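Long-range contacts in serine protease inhibitor (Thermoanaerobacter tengcongensis, PDB 2PEF), which probably inhibits serine proteases as a thermophilic serpin, tengpin, here in its latent state: residues E7-N12 with K72-Y77; L32-S37 with N162-D167; M197-N202 with F213-A218; K246-I251 with T360-F365. One frame throughout, in Å; residues are numbered along the deposited sequence.

Contact 1 of 4, residues E7-N12 with K72-Y77; sequences EKFIYN and KYLYTY
Phe9 carries nearly all of its side of this contact, reaching from helix 7-22 into an aromatic cluster with Tyr73 and Tyr77 of helix 67-80. The serpin helices meet almost at a right angle: the axes of the two segments run 89° apart, with a closest approach of 11.5 Å, a gap bridged here by aromatic side chains. Phe9 CG lies anti to its backbone N (chi1 175°), which carries the ring out toward the other helix. Its CB then sits over the centre of the Tyr73 ring, 3.8 Å from the centroid, a CH-pi contact close to the ring normal. The two side chains slide past each other in opposite directions, so that Phe9 CD1 comes up against Tyr73 CB at 3.5 Å, while the ring planes stay oblique at 34°. Tyr77 is met differently. It crosses Phe9 at about a right angle and receives Phe9 CE2 over one face, offset toward the rim. The hydroxyls turn from this apolar centre to outside carboxylates: Tyr73 OH bonds Asp6 and Tyr77 OH bonds Asp357, which ties each ring down at its far end. Lys8 merely skirts Tyr73 with its CB before its amine leaves for a salt bridge with Asp64. Within helix 67-80, Thr76 N and Thr76 OG1 grip Lys72 O from opposite faces of its carbonyl plane. At the edge of the Phe9 ring, the Leu74 CD2 methyl lies 4.0 Å from Phe9 CE1, near the ring plane.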
loop_
_atom_site.group_PDB
_atom_site.type_symbol
_atom_site.label_atom_id
_atom_site.label_comp_id
_atom_site.label_asym_id
_atom_site.label_seq_id
_atom_site.Cartn_x
_atom_site.Cartn_y
_atom_site.Cartn_z
ATOM N N GLU A 7 19.487 -7.700 -3.117
ATOM C CA GLU A 7 19.385 -6.524 -3.980
ATOM C C GLU A 7 18.379 -6.718 -5.118
ATOM O O GLU A 7 17.708 -5.767 -5.515
ATOM C CB GLU A 7 20.758 -6.123 -4.527
ATOM C CG GLU A 7 21.769 -5.708 -3.461
ATOM N N LYS A 8 18.273 -7.945 -5.629
ATOM C CA LYS A 8 17.291 -8.266 -6.669
ATOM C C LYS A 8 15.865 -7.992 -6.192
ATOM O O LYS A 8 15.108 -7.296 -6.866
ATOM C CB LYS A 8 17.433 -9.713 -7.154
ATOM C CG LYS A 8 16.368 -10.135 -8.172
ATOM C CD LYS A 8 16.724 -11.433 -8.889
ATOM C CE LYS A 8 17.688 -11.203 -10.051
ATOM N NZ LYS A 8 17.169 -10.237 -11.065
ATOM N N PHE A 9 15.507 -8.530 -5.027
ATOM C CA PHE A 9 14.181 -8.285 -4.459
ATOM C C PHE A 9 13.933 -6.801 -4.179
ATOM O O PHE A 9 12.870 -6.278 -4.507
ATOM C CB PHE A 9 13.948 -9.105 -3.182
ATOM C CG PHE A 9 12.642 -8.792 -2.497
ATOM C CD1 PHE A 9 11.460 -9.393 -2.917
ATOM C CD2 PHE A 9 12.592 -7.882 -1.438
ATOM C CE1 PHE A 9 10.243 -9.102 -2.292
ATOM C CE2 PHE A 9 11.376 -7.582 -0.806
ATOM C CZ PHE A 9 10.206 -8.195 -1.234
ATOM N N ILE A 10 14.903 -6.132 -3.561
ATOM C CA ILE A 10 14.744 -4.716 -3.230
ATOM C C ILE A 10 14.467 -3.874 -4.484
ATOM O O ILE A 10 13.455 -3.171 -4.548
ATOM C CB ILE A 10 15.947 -4.157 -2.425
ATOM C CG1 ILE A 10 16.033 -4.855 -1.061
ATOM C CG2 ILE A 10 15.825 -2.642 -2.246
ATOM C CD1 ILE A 10 17.299 -4.567 -0.270
ATOM N N TYR A 11 15.343 -3.957 -5.480
ATOM C CA TYR A 11 15.189 -3.095 -6.654
ATOM C C TYR A 11 14.017 -3.487 -7.562
ATOM O O TYR A 11 13.363 -2.612 -8.131
ATOM C CB TYR A 11 16.506 -2.923 -7.416
ATOM C CG TYR A 11 17.436 -1.918 -6.754
ATOM C CD1 TYR A 11 18.476 -2.343 -5.930
ATOM C CD2 TYR A 11 17.255 -0.544 -6.935
ATOM C CE1 TYR A 11 19.326 -1.430 -5.315
ATOM C CE2 TYR A 11 18.101 0.382 -6.319
ATOM C CZ TYR A 11 19.131 -0.071 -5.509
ATOM O OH TYR A 11 19.974 0.832 -4.899
ATOM N N ASN A 12 13.728 -4.782 -7.667
ATOM C CA ASN A 12 12.532 -5.226 -8.393
ATOM C C ASN A 12 11.240 -4.774 -7.704
ATOM O O ASN A 12 10.321 -4.288 -8.360
ATOM C CB ASN A 12 12.534 -6.744 -8.616
ATOM C CG ASN A 12 13.490 -7.175 -9.719
ATOM O OD1 ASN A 12 14.391 -6.427 -10.115
ATOM N ND2 ASN A 12 13.290 -8.384 -10.230
ATOM N N LYS A 72 8.820 -17.131 -1.468
ATOM C CA LYS A 72 9.888 -17.241 -0.478
ATOM C C LYS A 72 10.325 -15.858 0.000
ATOM O O LYS A 72 10.472 -15.626 1.202
ATOM C CB LYS A 72 11.077 -18.017 -1.048
ATOM C CG LYS A 72 10.749 -19.453 -1.409
ATOM C CD LYS A 72 12.005 -20.272 -1.640
ATOM C CE LYS A 72 11.664 -21.714 -1.984
ATOM N NZ LYS A 72 11.163 -21.856 -3.380
ATOM N N TYR A 73 10.517 -14.943 -0.947
ATOM C CA TYR A 73 10.901 -13.567 -0.633
ATOM C C TYR A 73 9.885 -12.880 0.279
ATOM O O TYR A 73 10.248 -12.258 1.281
ATOM C CB TYR A 73 11.027 -12.745 -1.915
ATOM C CG TYR A 73 12.351 -12.810 -2.644
ATOM C CD1 TYR A 73 12.384 -12.983 -4.030
ATOM C CD2 TYR A 73 13.564 -12.672 -1.969
ATOM C CE1 TYR A 73 13.586 -13.023 -4.721
ATOM C CE2 TYR A 73 14.777 -12.712 -2.656
ATOM C CZ TYR A 73 14.776 -12.884 -4.032
ATOM O OH TYR A 73 15.962 -12.927 -4.725
ATOM N N LEU A 74 8.607 -12.982 -0.080
ATOM C CA LEU A 74 7.555 -12.289 0.656
ATOM C C LEU A 74 7.340 -12.895 2.037
ATOM O O LEU A 74 7.166 -12.169 3.019
ATOM C CB LEU A 74 6.254 -12.258 -0.150
ATOM C CG LEU A 74 6.271 -11.321 -1.362
ATOM C CD1 LEU A 74 4.976 -11.434 -2.131
ATOM C CD2 LEU A 74 6.525 -9.869 -0.950
ATOM N N TYR A 75 7.374 -14.223 2.110
ATOM C CA TYR A 75 7.332 -14.911 3.391
ATOM C C TYR A 75 8.455 -14.414 4.302
ATOM O O TYR A 75 8.226 -14.116 5.467
ATOM C CB TYR A 75 7.421 -16.431 3.193
ATOM C CG TYR A 75 7.719 -17.201 4.454
ATOM C CD1 TYR A 75 6.721 -17.446 5.396
ATOM C CD2 TYR A 75 9.000 -17.694 4.704
ATOM C CE1 TYR A 75 6.989 -18.156 6.557
ATOM C CE2 TYR A 75 9.281 -18.403 5.868
ATOM C CZ TYR A 75 8.272 -18.631 6.785
ATOM O OH TYR A 75 8.559 -19.331 7.931
ATOM N N THR A 76 9.663 -14.304 3.756
ATOM C CA THR A 76 10.821 -13.877 4.534
ATOM C C THR A 76 10.712 -12.396 4.904
ATOM O O THR A 76 11.015 -12.005 6.039
ATOM C CB THR A 76 12.126 -14.140 3.766
ATOM O OG1 THR A 76 12.131 -15.497 3.297
ATOM C CG2 THR A 76 13.335 -13.906 4.661
ATOM N N TYR A 77 10.265 -11.590 3.944
ATOM C CA TYR A 77 10.075 -10.159 4.165
ATOM C C TYR A 77 9.089 -9.904 5.300
ATOM O O TYR A 77 9.379 -9.134 6.218
ATOM C CB TYR A 77 9.607 -9.466 2.884
ATOM C CG TYR A 77 9.666 -7.957 2.959
ATOM C CD1 TYR A 77 10.877 -7.300 3.182
ATOM C CD2 TYR A 77 8.515 -7.187 2.798
ATOM C CE1 TYR A 77 10.941 -5.912 3.246
ATOM C CE2 TYR A 77 8.568 -5.792 2.861
ATOM C CZ TYR A 77 9.783 -5.164 3.088
ATOM O OH TYR A 77 9.838 -3.790 3.157
#

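Contact 2 of 4, residues L32-S37 with N162-D167; sequences LISPLS and NAVAFD
Ser37, Val164 and Asn162 supply most of the surface buried where the start of helix 35-46 rests on strand 158-169, part of the large central beta sheet of the serpin fold. Ser37, the most covered, meets both others. Its hydroxyl donates to the side-chain carbonyl of Asn162, with Ser37 OG 2.7 Å from Asn162 OD1; the donor is tilted 18° from the carbonyl plane. A chi1 of 166° swings the amide of Asn162 away from the backbone N, off the strand toward the helix. Its nitrogen is held too, since Asn162 ND2 bonds Asn93 on the neighbouring strand 87-98, and this fixes the rotation of the amide. Val164, two residues along the strand, offers a methyl instead: Val164 CG2 packs 3.8 Å from Ser37 CB and borders Leu36 CD2 more loosely at 4.4 Å. Ser34 caps the helix, its OG accepting from Ser37 N at 3.2 Å while also bonding Ile364 O. Ser37 OG also bonds Thr329 on strand 322-331, consistent with the reactive-loop strand inserted in that sheet in the latent state. The helix start is thus tied to the sheet by hydroxyls and an amide, with one valine methyl beside them.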
loop_
_atom_site.group_PDB
_atom_site.type_symbol
_atom_site.label_atom_id
_atom_site.label_comp_id
_atom_site.label_asym_id
_atom_site.label_seq_id
_atom_site.Cartn_x
_atom_site.Cartn_y
_atom_site.Cartn_z
ATOM N N LEU A 32 -2.903 7.858 -1.576
ATOM C CA LEU A 32 -2.144 7.016 -0.652
ATOM C C LEU A 32 -2.285 5.569 -1.058
ATOM O O LEU A 32 -3.397 5.059 -1.170
ATOM C CB LEU A 32 -2.637 7.179 0.783
ATOM C CG LEU A 32 -1.955 6.308 1.848
ATOM C CD1 LEU A 32 -0.501 6.726 2.093
ATOM C CD2 LEU A 32 -2.739 6.350 3.138
ATOM N N ILE A 33 -1.157 4.909 -1.282
ATOM C CA ILE A 33 -1.186 3.477 -1.547
ATOM C C ILE A 33 -0.177 2.752 -0.671
ATOM O O ILE A 33 0.807 3.343 -0.219
ATOM C CB ILE A 33 -0.968 3.121 -3.046
ATOM C CG1 ILE A 33 0.459 3.435 -3.499
ATOM C CG2 ILE A 33 -2.023 3.807 -3.938
ATOM C CD1 ILE A 33 0.911 2.588 -4.674
ATOM N N SER A 34 -0.461 1.481 -0.406
ATOM C CA SER A 34 0.513 0.575 0.181
ATOM C C SER A 34 0.923 -0.448 -0.860
ATOM O O SER A 34 0.160 -1.378 -1.154
ATOM C CB SER A 34 -0.053 -0.140 1.405
ATOM O OG SER A 34 0.850 -1.119 1.871
ATOM N N PRO A 35 2.123 -0.277 -1.438
ATOM C CA PRO A 35 2.623 -1.251 -2.402
ATOM C C PRO A 35 2.735 -2.642 -1.785
ATOM O O PRO A 35 2.452 -3.629 -2.460
ATOM C CB PRO A 35 3.999 -0.697 -2.775
ATOM C CG PRO A 35 3.917 0.758 -2.475
ATOM C CD PRO A 35 3.063 0.846 -1.256
ATOM N N LEU A 36 3.122 -2.711 -0.511
ATOM C CA LEU A 36 3.222 -3.981 0.206
ATOM C C LEU A 36 1.888 -4.727 0.203
ATOM O O LEU A 36 1.836 -5.901 -0.141
ATOM C CB LEU A 36 3.698 -3.772 1.648
ATOM C CG LEU A 36 3.832 -5.023 2.528
ATOM C CD1 LEU A 36 4.820 -6.040 1.942
ATOM C CD2 LEU A 36 4.230 -4.624 3.941
ATOM N N SER A 37 0.821 -4.031 0.584
ATOM C CA SER A 37 -0.513 -4.620 0.606
ATOM C C SER A 37 -0.950 -5.128 -0.768
ATOM O O SER A 37 -1.484 -6.233 -0.889
ATOM C CB SER A 37 -1.526 -3.612 1.149
ATOM O OG SER A 37 -2.839 -4.141 1.099
ATOM N N ASN A 162 -5.835 -8.729 1.467
ATOM C CA ASN A 162 -4.747 -8.401 2.376
ATOM C C ASN A 162 -5.059 -7.144 3.181
ATOM O O ASN A 162 -5.695 -6.224 2.672
ATOM C CB ASN A 162 -3.446 -8.200 1.605
ATOM C CG ASN A 162 -2.374 -7.540 2.446
ATOM O OD1 ASN A 162 -2.303 -6.317 2.521
ATOM N ND2 ASN A 162 -1.549 -8.349 3.104
ATOM N N ALA A 163 -4.598 -7.117 4.428
ATOM C CA ALA A 163 -4.625 -5.914 5.254
ATOM C C ALA A 163 -3.259 -5.638 5.875
ATOM O O ALA A 163 -2.556 -6.560 6.295
ATOM C CB ALA A 163 -5.692 -6.021 6.336
ATOM N N VAL A 164 -2.889 -4.360 5.904
ATOM C CA VAL A 164 -1.667 -3.894 6.559
ATOM C C VAL A 164 -2.052 -2.813 7.565
ATOM O O VAL A 164 -2.827 -1.909 7.235
ATOM C CB VAL A 164 -0.649 -3.331 5.528
ATOM C CG1 VAL A 164 0.529 -2.641 6.230
ATOM C CG2 VAL A 164 -0.142 -4.426 4.627
ATOM N N ALA A 165 -1.532 -2.916 8.793
ATOM C CA ALA A 165 -1.780 -1.906 9.824
ATOM C C ALA A 165 -0.464 -1.393 10.401
ATOM O O ALA A 165 0.342 -2.177 10.894
ATOM C CB ALA A 165 -2.660 -2.478 10.931
ATOM N N PHE A 166 -0.259 -0.080 10.320
ATOM C CA PHE A 166 0.966 0.572 10.804
ATOM C C PHE A 166 0.611 1.560 11.912
ATOM O O PHE A 166 -0.318 2.353 11.766
ATOM C CB PHE A 166 1.663 1.289 9.641
ATOM C CG PHE A 166 2.923 2.025 10.025
ATOM C CD1 PHE A 166 4.144 1.358 10.098
ATOM C CD2 PHE A 166 2.891 3.394 10.274
ATOM C CE1 PHE A 166 5.308 2.034 10.437
ATOM C CE2 PHE A 166 4.052 4.084 10.610
ATOM C CZ PHE A 166 5.260 3.403 10.696
ATOM N N ASP A 167 1.344 1.503 13.020
ATOM C CA ASP A 167 1.082 2.366 14.168
ATOM C C ASP A 167 2.387 2.588 14.906
ATOM O O ASP A 167 2.873 1.708 15.616
ATOM C CB ASP A 167 0.030 1.734 15.090
ATOM C CG ASP A 167 -0.401 2.654 16.232
ATOM O OD1 ASP A 167 0.273 3.669 16.513
ATOM O OD2 ASP A 167 -1.434 2.345 16.865
#

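Contact 3 of 4, residues M197-N202 with F213-A218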
loop_
_atom_site.group_PDB
_atom_site.type_symbol
_atom_site.label_atom_id
_atom_site.label_comp_id
_atom_site.label_asym_id
_atom_site.label_seq_id
_atom_site.Cartn_x
_atom_site.Cartn_y
_atom_site.Cartn_z
ATOM N N MET A 197 3.856 21.123 12.490
ATOM C CA MET A 197 4.717 20.554 13.515
ATOM C C MET A 197 6.188 20.747 13.152
ATOM O O MET A 197 6.651 20.267 12.112
ATOM C CB MET A 197 4.389 19.071 13.718
ATOM C CG MET A 197 2.897 18.764 13.900
ATOM S SD MET A 197 2.541 17.040 14.304
ATOM C CE MET A 197 3.014 16.199 12.794
ATOM N N ASN A 198 6.902 21.461 14.020
ATOM C CA ASN A 198 8.305 21.817 13.813
ATOM C C ASN A 198 9.244 20.830 14.479
ATOM O O ASN A 198 9.034 20.445 15.635
ATOM C CB ASN A 198 8.597 23.200 14.398
ATOM C CG ASN A 198 7.920 24.324 13.641
ATOM O OD1 ASN A 198 7.532 24.177 12.484
ATOM N ND2 ASN A 198 7.793 25.473 14.299
ATOM N N SER A 199 10.289 20.447 13.753
ATOM C CA SER A 199 11.325 19.576 14.293
ATOM C C SER A 199 12.691 19.873 13.690
ATOM O O SER A 199 12.806 20.564 12.673
ATOM C CB SER A 199 10.971 18.109 14.041
ATOM O OG SER A 199 10.891 17.852 12.651
ATOM N N GLU A 200 13.726 19.351 14.342
ATOM C CA GLU A 200 15.048 19.299 13.751
ATOM C C GLU A 200 15.273 17.888 13.261
ATOM O O GLU A 200 15.159 16.928 14.027
ATOM C CB GLU A 200 16.123 19.649 14.771
ATOM C CG GLU A 200 16.204 21.114 15.108
ATOM C CD GLU A 200 17.116 21.384 16.281
ATOM O OE1 GLU A 200 17.862 20.464 16.695
ATOM O OE2 GLU A 200 17.084 22.522 16.788
ATOM N N GLU A 201 15.581 17.761 11.978
ATOM C CA GLU A 201 15.883 16.452 11.410
ATOM C C GLU A 201 17.330 16.396 10.951
ATOM O O GLU A 201 17.981 17.432 10.810
ATOM C CB GLU A 201 14.904 16.101 10.285
ATOM C CG GLU A 201 13.432 16.079 10.714
ATOM C CD GLU A 201 13.136 15.166 11.905
ATOM O OE1 GLU A 201 13.868 14.171 12.141
ATOM O OE2 GLU A 201 12.147 15.455 12.607
ATOM N N ASN A 202 17.841 15.181 10.752
ATOM C CA ASN A 202 19.259 14.996 10.471
ATOM C C ASN A 202 19.575 14.280 9.161
ATOM O O ASN A 202 20.715 13.873 8.916
ATOM C CB ASN A 202 19.940 14.344 11.673
ATOM C CG ASN A 202 20.076 15.307 12.829
ATOM O OD1 ASN A 202 20.949 16.174 12.822
ATOM N ND2 ASN A 202 19.201 15.176 13.822
ATOM N N PHE A 213 13.164 15.798 3.729
ATOM C CA PHE A 213 13.811 15.235 4.907
ATOM C C PHE A 213 13.315 13.824 5.210
ATOM O O PHE A 213 12.302 13.362 4.663
ATOM C CB PHE A 213 13.586 16.142 6.125
ATOM C CG PHE A 213 12.135 16.288 6.519
ATOM C CD1 PHE A 213 11.527 15.352 7.356
ATOM C CD2 PHE A 213 11.380 17.373 6.065
ATOM C CE1 PHE A 213 10.193 15.483 7.726
ATOM C CE2 PHE A 213 10.038 17.512 6.432
ATOM C CZ PHE A 213 9.446 16.566 7.257
ATOM N N VAL A 214 14.046 13.148 6.091
ATOM C CA VAL A 214 13.662 11.835 6.590
ATOM C C VAL A 214 13.596 11.937 8.116
ATOM O O VAL A 214 14.547 12.398 8.762
ATOM C CB VAL A 214 14.666 10.742 6.152
ATOM C CG1 VAL A 214 14.176 9.346 6.546
ATOM C CG2 VAL A 214 14.930 10.806 4.653
ATOM N N LYS A 215 12.453 11.556 8.674
ATOM C CA LYS A 215 12.227 11.602 10.118
ATOM C C LYS A 215 11.968 10.200 10.652
ATOM O O LYS A 215 11.055 9.521 10.180
ATOM C CB LYS A 215 11.053 12.527 10.452
ATOM C CG LYS A 215 10.676 12.548 11.932
ATOM C CD LYS A 215 9.606 13.601 12.242
ATOM C CE LYS A 215 9.395 13.751 13.755
ATOM N NZ LYS A 215 10.654 14.075 14.499
ATOM N N PRO A 216 12.767 9.759 11.644
ATOM C CA PRO A 216 12.646 8.397 12.165
ATOM C C PRO A 216 11.498 8.178 13.158
ATOM O O PRO A 216 11.179 9.063 13.960
ATOM C CB PRO A 216 13.976 8.191 12.884
ATOM C CG PRO A 216 14.349 9.560 13.365
ATOM C CD PRO A 216 13.850 10.512 12.311
ATOM N N TYR A 217 10.876 7.003 13.082
ATOM C CA TYR A 217 9.984 6.539 14.141
ATOM C C TYR A 217 10.805 5.859 15.229
ATOM O O TYR A 217 11.952 5.453 15.002
ATOM C CB TYR A 217 8.915 5.587 13.593
ATOM C CG TYR A 217 7.970 6.258 12.627
ATOM C CD1 TYR A 217 8.145 6.118 11.252
ATOM C CD2 TYR A 217 6.915 7.058 13.086
ATOM C CE1 TYR A 217 7.287 6.741 10.351
ATOM C CE2 TYR A 217 6.047 7.687 12.195
ATOM C CZ TYR A 217 6.249 7.529 10.826
ATOM O OH TYR A 217 5.414 8.138 9.927
ATOM N N ALA A 218 10.208 5.751 16.412
ATOM C CA ALA A 218 10.849 5.126 17.564
ATOM C C ALA A 218 11.452 3.784 17.183
ATOM O O ALA A 218 10.809 2.990 16.488
ATOM C CB ALA A 218 9.831 4.933 18.676
HETATM O O HOH W 1 16.069 12.952 11.172
HETATM O O HOH W 2 13.851 13.676 14.873
#
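Glu201 and Lys215 form a buried salt bridge between strands 191-201 and 210-216, whose segments cross at 97° and meet mainly through side chains. Strand 191-201 pairs with 255-273, then the chain turns a corner at Asn202 into strand 203-207, which pairs with 210-216, so the bridge spans this corner. The tight part lies around one carboxylate oxygen. Glu201 OE2 takes Lys215 NZ on its syn lone pair at 2.8 Å and Ser199 OG on its anti lone pair at 2.7 Å, so two donors grip it. A bend at chi2 (-55°) folds the glutamate so that its carboxylate lies across the aliphatic part of the lysine, with Glu201 OE2 only 3.2 Å from Lys215 CD. The lysine chain is extended until its last torsion, where it turns its amine onto the acid. On another side, Glu201 CG rests obliquely against the ring of Phe213, 3.9 Å from CD1.

The other oxygen belongs to the looser, hydrated side, next to exposed Asn202. Glu201 OE1 lies 3.7 Å from Pro216 CD and is served mainly by two waters. The first donates to it and to Val214 O while accepting from Asn202 N, joining the two segments; the second also donates to it, and its link to Lys215 NZ is weak. This implies a carboxylate that probably stays ionised, with direct donors anchoring one oxygen and water completing the shell of the other.

Contact 4 of 4, residues K246-I251 with T360-F365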
loop_
_atom_site.group_PDB
_atom_site.type_symbol
_atom_site.label_atom_id
_atom_site.label_comp_id
_atom_site.label_asym_id
_atom_site.label_seq_id
_atom_site.Cartn_x
_atom_site.Cartn_y
_atom_site.Cartn_z
ATOM N N LYS A 246 15.445 5.543 -8.582
ATOM C CA LYS A 246 15.516 6.928 -8.134
ATOM C C LYS A 246 14.987 7.111 -6.720
ATOM O O LYS A 246 15.527 7.911 -5.950
ATOM C CB LYS A 246 14.780 7.849 -9.103
ATOM C CG LYS A 246 15.551 8.110 -10.380
ATOM C CD LYS A 246 14.962 9.274 -11.155
ATOM C CE LYS A 246 15.806 9.597 -12.375
ATOM N NZ LYS A 246 17.147 10.149 -12.007
ATOM N N PHE A 247 13.948 6.358 -6.368
ATOM C CA PHE A 247 13.404 6.427 -5.011
ATOM C C PHE A 247 14.384 5.883 -3.968
ATOM O O PHE A 247 14.626 6.529 -2.951
ATOM C CB PHE A 247 12.058 5.700 -4.917
ATOM C CG PHE A 247 11.413 5.804 -3.563
ATOM C CD1 PHE A 247 10.757 6.969 -3.183
ATOM C CD2 PHE A 247 11.476 4.744 -2.662
ATOM C CE1 PHE A 247 10.169 7.081 -1.932
ATOM C CE2 PHE A 247 10.887 4.844 -1.405
ATOM C CZ PHE A 247 10.236 6.021 -1.042
ATOM N N ILE A 248 14.938 4.697 -4.213
ATOM C CA ILE A 248 15.911 4.123 -3.281
ATOM C C ILE A 248 17.118 5.055 -3.167
ATOM O O ILE A 248 17.602 5.320 -2.061
ATOM C CB ILE A 248 16.354 2.682 -3.679
ATOM C CG1 ILE A 248 15.156 1.721 -3.761
ATOM C CG2 ILE A 248 17.409 2.144 -2.711
ATOM C CD1 ILE A 248 14.377 1.511 -2.450
ATOM N N ASP A 249 17.579 5.568 -4.309
ATOM C CA ASP A 249 18.755 6.443 -4.351
ATOM C C ASP A 249 18.579 7.767 -3.615
ATOM O O ASP A 249 19.510 8.241 -2.977
ATOM C CB ASP A 249 19.199 6.698 -5.797
ATOM C CG ASP A 249 19.930 5.515 -6.404
ATOM O OD1 ASP A 249 20.120 4.495 -5.708
ATOM O OD2 ASP A 249 20.320 5.607 -7.589
ATOM N N LEU A 250 17.397 8.369 -3.701
ATOM C CA LEU A 250 17.177 9.650 -3.037
ATOM C C LEU A 250 17.230 9.521 -1.510
ATOM O O LEU A 250 17.651 10.453 -0.823
ATOM C CB LEU A 250 15.894 10.339 -3.529
ATOM C CG LEU A 250 14.503 9.802 -3.183
ATOM C CD1 LEU A 250 14.037 10.318 -1.826
ATOM C CD2 LEU A 250 13.509 10.215 -4.260
ATOM N N ILE A 251 16.828 8.357 -0.996
ATOM C CA ILE A 251 16.923 8.065 0.434
ATOM C C ILE A 251 18.371 7.756 0.814
ATOM O O ILE A 251 18.887 8.291 1.801
ATOM C CB ILE A 251 15.997 6.887 0.854
ATOM C CG1 ILE A 251 14.523 7.257 0.666
ATOM C CG2 ILE A 251 16.262 6.475 2.303
ATOM C CD1 ILE A 251 13.590 6.057 0.593
ATOM N N THR A 360 15.533 -1.778 4.036
ATOM C CA THR A 360 15.513 -1.939 2.576
ATOM C C THR A 360 15.307 -0.622 1.824
ATOM O O THR A 360 15.615 -0.531 0.636
ATOM C CB THR A 360 14.383 -2.894 2.128
ATOM O OG1 THR A 360 13.120 -2.348 2.530
ATOM C CG2 THR A 360 14.558 -4.293 2.718
ATOM N N ASN A 361 14.776 0.383 2.525
ATOM C CA ASN A 361 14.317 1.646 1.929
ATOM C C ASN A 361 13.049 1.517 1.072
ATOM O O ASN A 361 12.667 2.448 0.362
ATOM C CB ASN A 361 15.443 2.365 1.180
ATOM C CG ASN A 361 16.472 2.950 2.117
ATOM O OD1 ASN A 361 16.178 3.228 3.278
ATOM N ND2 ASN A 361 17.689 3.140 1.620
ATOM N N LEU A 362 12.376 0.370 1.179
ATOM C CA LEU A 362 11.124 0.137 0.464
ATOM C C LEU A 362 9.944 0.874 1.099
ATOM O O LEU A 362 9.822 0.909 2.323
ATOM C CB LEU A 362 10.818 -1.362 0.391
ATOM C CG LEU A 362 11.708 -2.190 -0.541
ATOM C CD1 LEU A 362 11.482 -3.679 -0.314
ATOM C CD2 LEU A 362 11.463 -1.826 -2.000
ATOM N N PRO A 363 9.069 1.464 0.265
ATOM C CA PRO A 363 7.919 2.189 0.802
ATOM C C PRO A 363 6.748 1.280 1.178
ATOM O O PRO A 363 6.092 0.703 0.300
ATOM C CB PRO A 363 7.532 3.118 -0.347
ATOM C CG PRO A 363 7.920 2.370 -1.580
ATOM C CD PRO A 363 9.115 1.515 -1.211
ATOM N N ILE A 364 6.493 1.161 2.479
ATOM C CA ILE A 364 5.315 0.446 2.976
ATOM C C ILE A 364 4.050 1.192 2.553
ATOM O O ILE A 364 3.088 0.579 2.094
ATOM C CB ILE A 364 5.348 0.274 4.525
ATOM C CG1 ILE A 364 6.670 -0.362 4.988
ATOM C CG2 ILE A 364 4.127 -0.504 5.030
ATOM C CD1 ILE A 364 6.914 -1.787 4.502
ATOM N N PHE A 365 4.081 2.513 2.720
ATOM C CA PHE A 365 3.052 3.430 2.239
ATOM C C PHE A 365 3.723 4.545 1.449
ATOM O O PHE A 365 4.847 4.960 1.764
ATOM C CB PHE A 365 2.281 4.037 3.414
ATOM C CG PHE A 365 1.341 3.078 4.091
ATOM C CD1 PHE A 365 1.797 2.214 5.088
ATOM C CD2 PHE A 365 -0.011 3.051 3.745
ATOM C CE1 PHE A 365 0.923 1.331 5.723
ATOM C CE2 PHE A 365 -0.890 2.171 4.369
ATOM C CZ PHE A 365 -0.426 1.310 5.358
#
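Ile248 of helix 244-252 points its end at the turn that leads into strand 362-372, where Thr360 OG1 accepts from Leu362 N at 3.1 Å to make an ST turn in this serpin and also bonds Asp357. From CB, the side chain of Ile248 divides. Its CG2 branch turns to helix 7-22 and packs on the hydroxyl of Tyr11, while CG1 lies beside the backbone N (chi1 -58°) and a chi2 of -62° swings CD1 toward the turn. The tip, CD1, does the touching: Ile248 CD1 lies 3.4 Å from Asn361 O and 3.9 Å from Asn361 CB, and marginally reaches Leu362 CD2. Phe247 presents its ring edge to the same carbonyl, with Phe247 CE2 3.5 Å from Asn361 O, and slides past Pro363 in the opposite direction. Ile251 lays its CG2 methyl against the amide of Asn361. The backbone oxygen, Asn361 O, is thus buried among hydrocarbon groups and has no hydrogen-bonding partner in the model, a probable energetic cost of packing the turn on the helix. Farther along, Ile364 and Phe365 both face Ile355 in a classic beta bulge. On the amide side, the closest approach is Ile251 CG2 to Asn361 OD1, at 3.4 Å.

In the fold
From the N terminus, helix 7-22 opens contact 1, which is closed by helix 67-80. Contact 2 begins inside that loop, at residues 32-37, and closes on strand 158-169, so contacts 1 and 2 cross. Contact 3 follows in series as a short loop through strands 203-207 and 210-216, and contact 4 then spans from helix 244-252 to strand 362-372 near the C terminus. None is nested. Contact 4 reaches back in space: Leu362 packs on Ile10 of contact 1, and the carbonyls of Pro363 and Ile364 pack on Pro35 of contact 2. Phe166 and Tyr217 join contacts 2 and 3, whereas contacts 1 and 3 stay about 13 Å apart at their nearest atoms.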